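PDB 5XB0: peptidyl-prolyl cis-trans isomerase from [Pseudomonas syringae] pv. tomato str. DC3000, which probably catalyses the cis-trans isomerisation of peptidyl-proline bonds in proteins, through the FKBP-type domain that makes up most of this C-terminal piece. Local coordinates for residues A9-A12 against E13-M17. Residues are numbered along the deposited sequence; the frame is centred on the assembly and turned at random.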
ATOM      1  N   ALA A   9     -11.051   6.524 -15.676  1.00 22.94           N
ATOM      2  CA  ALA A   9     -10.003   6.246 -14.699  1.00 20.37           C
ATOM      3  C   ALA A   9     -10.564   5.497 -13.498  1.00 20.05           C
ATOM      4  O   ALA A   9      -9.947   4.552 -13.006  1.00 20.14           O
ATOM      5  CB  ALA A   9      -9.334   7.539 -14.259  1.00 22.70           C
ATOM      6  N   LEU A  10     -11.740   5.909 -13.038  1.00 20.54           N
ATOM      7  CA  LEU A  10     -12.385   5.249 -11.911  1.00 17.27           C
ATOM      8  C   LEU A  10     -12.781   3.820 -12.262  1.00 19.74           C
ATOM      9  O   LEU A  10     -12.632   2.919 -11.446  1.00 21.41           O
ATOM     10  CB  LEU A  10     -13.618   6.033 -11.447  1.00 24.89           C
ATOM     11  CG  LEU A  10     -13.351   7.272 -10.589  1.00 27.97           C
ATOM     12  CD1 LEU A  10     -14.666   7.798 -10.033  1.00 38.03           C
ATOM     13  CD2 LEU A  10     -12.389   6.957  -9.462  1.00 29.56           C
ATOM     14  N   LYS A  11     -13.291   3.617 -13.474  1.00 22.62           N
ATOM     15  CA  LYS A  11     -13.648   2.276 -13.911  1.00 20.88           C
ATOM     16  C   LYS A  11     -12.413   1.388 -13.967  1.00 19.29           C
ATOM     17  O   LYS A  11     -12.467   0.227 -13.569  1.00 22.86           O
ATOM     18  CB  LYS A  11     -14.343   2.311 -15.278  1.00 22.18           C
ATOM     19  CG  LYS A  11     -14.709   0.934 -15.809  1.00 30.05           C
ATOM     20  CD  LYS A  11     -15.606   1.039 -17.028  1.00 38.76           C
ATOM     21  CE  LYS A  11     -16.107  -0.331 -17.462  1.00 42.80           C
ATOM     22  NZ  LYS A  11     -17.054  -0.227 -18.599  1.00 40.99           N
ATOM     23  N   ALA A  12     -11.305   1.928 -14.467  1.00 18.70           N
ATOM     24  CA  ALA A  12     -10.068   1.161 -14.571  1.00 16.78           C
ATOM     25  C   ALA A  12      -9.555   0.794 -13.180  1.00 18.01           C
ATOM     26  O   ALA A  12      -9.117  -0.336 -12.948  1.00 18.67           O
ATOM     27  CB  ALA A  12      -9.014   1.938 -15.342  1.00 18.93           C
ATOM     28  N   GLU A  13      -9.626   1.739 -12.250  1.00 18.70           N
ATOM     29  CA  GLU A  13      -9.206   1.438 -10.888  1.00 16.39           C
ATOM     30  C   GLU A  13     -10.091   0.352 -10.284  1.00 17.12           C
ATOM     31  O   GLU A  13      -9.585  -0.594  -9.680  1.00 16.95           O
ATOM     32  CB  GLU A  13      -9.226   2.673  -9.983  1.00 19.74           C
ATOM     33  CG  GLU A  13      -8.908   2.262  -8.547  1.00 21.06           C
ATOM     34  CD  GLU A  13      -8.806   3.401  -7.569  1.00 27.66           C
ATOM     35  OE1 GLU A  13      -8.710   3.098  -6.361  1.00 25.74           O
ATOM     36  OE2 GLU A  13      -8.817   4.574  -7.987  1.00 28.68           O
ATOM     37  N   ARG A  14     -11.406   0.484 -10.444  1.00 16.11           N
ATOM     38  CA  ARG A  14     -12.326  -0.487  -9.866  1.00 18.17           C
ATOM     39  C   ARG A  14     -12.074  -1.889 -10.412  1.00 17.73           C
ATOM     40  O   ARG A  14     -12.104  -2.859  -9.654  1.00 17.83           O
ATOM     41  CB  ARG A  14     -13.782  -0.078 -10.113  1.00 26.37           C
ATOM     42  CG  ARG A  14     -14.220   1.115  -9.278  1.00 25.99           C
ATOM     43  CD  ARG A  14     -15.581   0.879  -8.647  1.00 39.23           C
ATOM     44  NE  ARG A  14     -16.570   0.440  -9.622  1.00 44.52           N
ATOM     45  CZ  ARG A  14     -17.840   0.178  -9.328  1.00 61.52           C
ATOM     46  NH1 ARG A  14     -18.274   0.316  -8.081  1.00 71.64           N
ATOM     47  NH2 ARG A  14     -18.679  -0.218 -10.276  1.00 60.86           N
ATOM     48  N   THR A  15     -11.819  -2.011 -11.712  1.00 15.92           N
ATOM     49  CA  THR A  15     -11.623  -3.347 -12.280  1.00 17.46           C
ATOM     50  C   THR A  15     -10.264  -3.906 -11.867  1.00 19.16           C
ATOM     51  O   THR A  15     -10.131  -5.108 -11.636  1.00 17.42           O
ATOM     52  CB  THR A  15     -11.754  -3.375 -13.830  1.00 21.53           C
ATOM     53  OG1 THR A  15     -10.758  -2.543 -14.434  1.00 23.55           O
ATOM     54  CG2 THR A  15     -13.113  -2.892 -14.253  1.00 21.81           C
ATOM     55  N   PHE A  16      -9.262  -3.041 -11.745  1.00 16.06           N
ATOM     56  CA  PHE A  16      -7.974  -3.496 -11.228  1.00 16.95           C
ATOM     57  C   PHE A  16      -8.132  -4.022  -9.802  1.00 18.53           C
ATOM     58  O   PHE A  16      -7.655  -5.118  -9.470  1.00 15.90           O
ATOM     59  CB  PHE A  16      -6.937  -2.367 -11.260  1.00 16.17           C
ATOM     60  CG  PHE A  16      -5.583  -2.776 -10.737  1.00 16.45           C
ATOM     61  CD1 PHE A  16      -4.696  -3.472 -11.542  1.00 16.17           C
ATOM     62  CD2 PHE A  16      -5.208  -2.479  -9.438  1.00 15.79           C
ATOM     63  CE1 PHE A  16      -3.455  -3.851 -11.061  1.00 19.70           C
ATOM     64  CE2 PHE A  16      -3.983  -2.862  -8.952  1.00 16.82           C
ATOM     65  CZ  PHE A  16      -3.099  -3.548  -9.760  1.00 16.50           C
ATOM     66  N   MET A  17      -8.788  -3.237  -8.952  1.00 14.28           N
ATOM     67  CA  MET A  17      -8.956  -3.630  -7.561  1.00 16.41           C
ATOM     68  C   MET A  17      -9.790  -4.897  -7.437  1.00 15.19           C
ATOM     69  O   MET A  17      -9.456  -5.774  -6.649  1.00 15.43           O
ATOM     70  CB  MET A  17      -9.597  -2.500  -6.743  1.00 16.32           C
ATOM     71  CG  MET A  17      -8.713  -1.272  -6.559  1.00 16.28           C
ATOM     72  SD  MET A  17      -7.118  -1.594  -5.762  1.00 15.66           S
ATOM     73  CE  MET A  17      -7.632  -2.187  -4.144  1.00 16.48           C
TER
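Thr15 turns its hydroxyl back along the helix onto the carbonyl of Ala12, one turn earlier. The side chain is rotated (chi1 61°) to put OG1 between its own backbone N and carbonyl carbon, and from there OG1 donates to Ala12 O at 3.1 Å. It comes well off the line of the carbonyl, at a C=O...OG1 angle of 112°. The same oxygen takes the amide of Phe16, with N at 3.0 Å from O of Ala12; both donors lie on one face of the carbonyl plane, and two bonds grip this acceptor. The rotation also lays the methyl CG2 of Thr15 against Lys11 O, 3.3 Å away, the carbonyl that receives the Thr15 amide. Arg14 repeats the pattern: its CG sits 3.2 Å from Leu10 O, the same oxygen that its N bonds at 2.9 Å. Glu13 makes the i-to-i+4 bond to Ala9, N to Ala9 O at 2.9 Å, and sets CB beside the carbonyls of Ala9 and Leu10. With CG anti to the backbone N (chi1 175°) and the rest extended, its carboxylate reaches away from the helix to Ser103, whose OG bonds OE2. These two turns and more lie within helix 6-21, which precedes the antiparallel sheet of the FKBP-type domain; Glu13 also touches Pro102, Leu10 meets Phe119, Phe16 packs on Pro61 and Pro121, and Phe16 and Met17 both rest on Val100 of strand 96-101.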